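Local coordinates for protein phosphodiesterase (Salpingoeca rosetta, PDB 7CJ3) that belongs to the rhodopsin phosphodiesterases, in which a bacteriorhodopsin-like transmembrane domain that holds retinal is joined to a phosphodiesterase, at residues G37-F42 against W127-A132. Sequence-based numbering, arbitrary orientation.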
loop_
_atom_site.group_PDB
_atom_site.type_symbol
_atom_site.label_atom_id
_atom_site.label_comp_id
_atom_site.label_asym_id
_atom_site.label_seq_id
_atom_site.Cartn_x
_atom_site.Cartn_y
_atom_site.Cartn_z
ATOM N N GLY B 37 14.501 -16.443 14.116
ATOM C CA GLY B 37 15.222 -16.881 15.322
ATOM C C GLY B 37 16.722 -16.750 15.136
ATOM O O GLY B 37 17.382 -15.921 15.847
ATOM N N SER B 38 17.255 -17.510 14.181
ATOM C CA SER B 38 18.720 -17.694 14.052
ATOM C C SER B 38 19.360 -16.372 13.646
ATOM O O SER B 38 20.446 -16.075 14.176
ATOM C CB SER B 38 19.019 -18.806 13.119
ATOM O OG SER B 38 17.790 -19.308 12.597
ATOM N N LEU B 39 18.673 -15.583 12.809
ATOM C CA LEU B 39 19.131 -14.226 12.362
ATOM C C LEU B 39 19.251 -13.267 13.561
ATOM O O LEU B 39 20.187 -12.435 13.583
ATOM C CB LEU B 39 18.172 -13.702 11.289
ATOM C CG LEU B 39 18.329 -14.354 9.913
ATOM C CD1 LEU B 39 17.436 -13.667 8.891
ATOM C CD2 LEU B 39 19.780 -14.324 9.451
ATOM N N ILE B 40 18.382 -13.404 14.572
ATOM C CA ILE B 40 18.473 -12.597 15.826
ATOM C C ILE B 40 19.692 -13.049 16.642
ATOM O O ILE B 40 20.488 -12.158 17.082
ATOM C CB ILE B 40 17.163 -12.679 16.634
ATOM C CG1 ILE B 40 16.080 -11.833 15.942
ATOM C CG2 ILE B 40 17.369 -12.207 18.083
ATOM C CD1 ILE B 40 14.689 -12.030 16.470
ATOM N N PHE B 41 19.810 -14.366 16.850
ATOM C CA PHE B 41 20.814 -14.992 17.748
ATOM C C PHE B 41 22.217 -14.689 17.211
ATOM O O PHE B 41 23.096 -14.327 18.022
ATOM C CB PHE B 41 20.517 -16.488 17.925
ATOM C CG PHE B 41 19.132 -16.812 18.466
ATOM C CD1 PHE B 41 18.529 -18.048 18.281
ATOM C CD2 PHE B 41 18.422 -15.848 19.183
ATOM C CE1 PHE B 41 17.259 -18.302 18.789
ATOM C CE2 PHE B 41 17.161 -16.105 19.681
ATOM C CZ PHE B 41 16.574 -17.327 19.481
ATOM N N PHE B 42 22.413 -14.727 15.882
ATOM C CA PHE B 42 23.750 -14.546 15.247
ATOM C C PHE B 42 23.997 -13.093 14.809
ATOM O O PHE B 42 25.039 -12.830 14.249
ATOM C CB PHE B 42 23.926 -15.544 14.105
ATOM C CG PHE B 42 24.061 -16.982 14.538
ATOM C CD1 PHE B 42 25.152 -17.393 15.294
ATOM C CD2 PHE B 42 23.135 -17.940 14.141
ATOM C CE1 PHE B 42 25.293 -18.719 15.681
ATOM C CE2 PHE B 42 23.284 -19.269 14.505
ATOM C CZ PHE B 42 24.358 -19.656 15.283
ATOM N N TRP B 127 20.807 -9.087 2.751
ATOM C CA TRP B 127 19.723 -9.308 3.735
ATOM C C TRP B 127 19.192 -10.726 3.545
ATOM O O TRP B 127 18.396 -10.947 2.567
ATOM C CB TRP B 127 18.625 -8.280 3.542
ATOM C CG TRP B 127 19.041 -6.851 3.711
ATOM C CD1 TRP B 127 18.797 -5.827 2.837
ATOM C CD2 TRP B 127 19.683 -6.249 4.850
ATOM N NE1 TRP B 127 19.250 -4.642 3.347
ATOM C CE2 TRP B 127 19.810 -4.869 4.573
ATOM C CE3 TRP B 127 20.146 -6.727 6.082
ATOM C CZ2 TRP B 127 20.398 -3.974 5.472
ATOM C CZ3 TRP B 127 20.738 -5.839 6.958
ATOM C CH2 TRP B 127 20.847 -4.479 6.672
ATOM N N LEU B 128 19.580 -11.642 4.451
ATOM C CA LEU B 128 19.177 -13.072 4.400
ATOM C C LEU B 128 17.672 -13.204 4.685
ATOM O O LEU B 128 17.025 -14.186 4.230
ATOM C CB LEU B 128 20.030 -13.801 5.435
ATOM C CG LEU B 128 21.513 -13.927 5.055
ATOM C CD1 LEU B 128 22.384 -14.243 6.275
ATOM C CD2 LEU B 128 21.691 -14.987 3.970
ATOM N N MET B 129 17.109 -12.220 5.381
ATOM C CA MET B 129 15.653 -12.171 5.700
ATOM C C MET B 129 14.840 -11.935 4.415
ATOM O O MET B 129 13.863 -12.670 4.204
ATOM C CB MET B 129 15.343 -11.096 6.746
ATOM C CG MET B 129 13.889 -11.072 7.181
ATOM S SD MET B 129 13.336 -12.533 8.084
ATOM C CE MET B 129 13.836 -11.997 9.720
ATOM N N ARG B 130 15.251 -11.000 3.558
ATOM C CA ARG B 130 14.588 -10.809 2.240
ATOM C C ARG B 130 14.677 -12.122 1.451
ATOM O O ARG B 130 13.607 -12.607 1.015
ATOM C CB ARG B 130 15.137 -9.629 1.449
ATOM C CG ARG B 130 14.298 -9.307 0.215
ATOM C CD ARG B 130 14.565 -7.908 -0.340
ATOM N NE ARG B 130 15.993 -7.643 -0.460
ATOM C CZ ARG B 130 16.564 -6.443 -0.340
ATOM N NH1 ARG B 130 15.835 -5.344 -0.153
ATOM N NH2 ARG B 130 17.875 -6.335 -0.439
ATOM N N TYR B 131 15.871 -12.708 1.330
ATOM C CA TYR B 131 16.062 -14.008 0.633
ATOM C C TYR B 131 15.165 -15.081 1.282
ATOM O O TYR B 131 14.467 -15.797 0.527
ATOM C CB TYR B 131 17.548 -14.387 0.588
ATOM C CG TYR B 131 18.336 -13.719 -0.514
ATOM C CD1 TYR B 131 18.188 -14.110 -1.853
ATOM C CD2 TYR B 131 19.258 -12.719 -0.235
ATOM C CE1 TYR B 131 18.908 -13.512 -2.876
ATOM C CE2 TYR B 131 20.001 -12.117 -1.244
ATOM C CZ TYR B 131 19.827 -12.511 -2.568
ATOM O OH TYR B 131 20.567 -11.918 -3.562
ATOM N N ALA B 132 15.102 -15.151 2.615
ATOM C CA ALA B 132 14.222 -16.091 3.350
ATOM C C ALA B 132 12.756 -15.902 2.975
ATOM O O ALA B 132 12.093 -16.877 2.645
ATOM C CB ALA B 132 14.412 -15.921 4.838
#
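Leu-39 reaches from the end of helix 17-41 to the first turn of helix 128-149, where its two methyl groups part between Leu-128 and Met-129. The side-chain contacts are apolar: CD2 of Leu-39 lies 4.1 Å from CB of Leu-128 and equally near that residue's CD1, while CD1 of Leu-39 sits 3.9 Å from CB of Met-129. The same CD1 approaches the backbone N of Met-129 at 3.8 Å, so the leucine tip rests on the start of the helix as well as on its side chains. Met-129 has CG anti to its own N (chi1 -176°) and bends at both following torsions, which brings its CE round to 4.1 Å from CD1 of Leu-39, the methyl that its CB also touches.

Helix 128-149 belongs to the retinal-holding helical bundle of a microbial, bacteriorhodopsin-like rhodopsin, and helix 17-41 is the N-terminal helix packed against it. Of segment 37-42, Leu-39 is the residue that touches segment 127-132. The nearest CA atoms, those of Leu-39 and Met-129, are 7.8 Å apart, and no hydrogen bond joins the two segments. Tyr-115 touches both Leu-39 and Leu-128, and Met-129 also packs on Trp-32 and Met-36 of helix 17-41.

Leu-128 also touches a bound OLC molecule, about 4 Å from its side chain. Retinal is touched by Tyr-131, whereas the side chain of Leu-128 lies about 11 Å from that ligand. Trp-127 is the N-cap residue of helix 128-149, and Arg-130 forms a salt bridge with Glu-254.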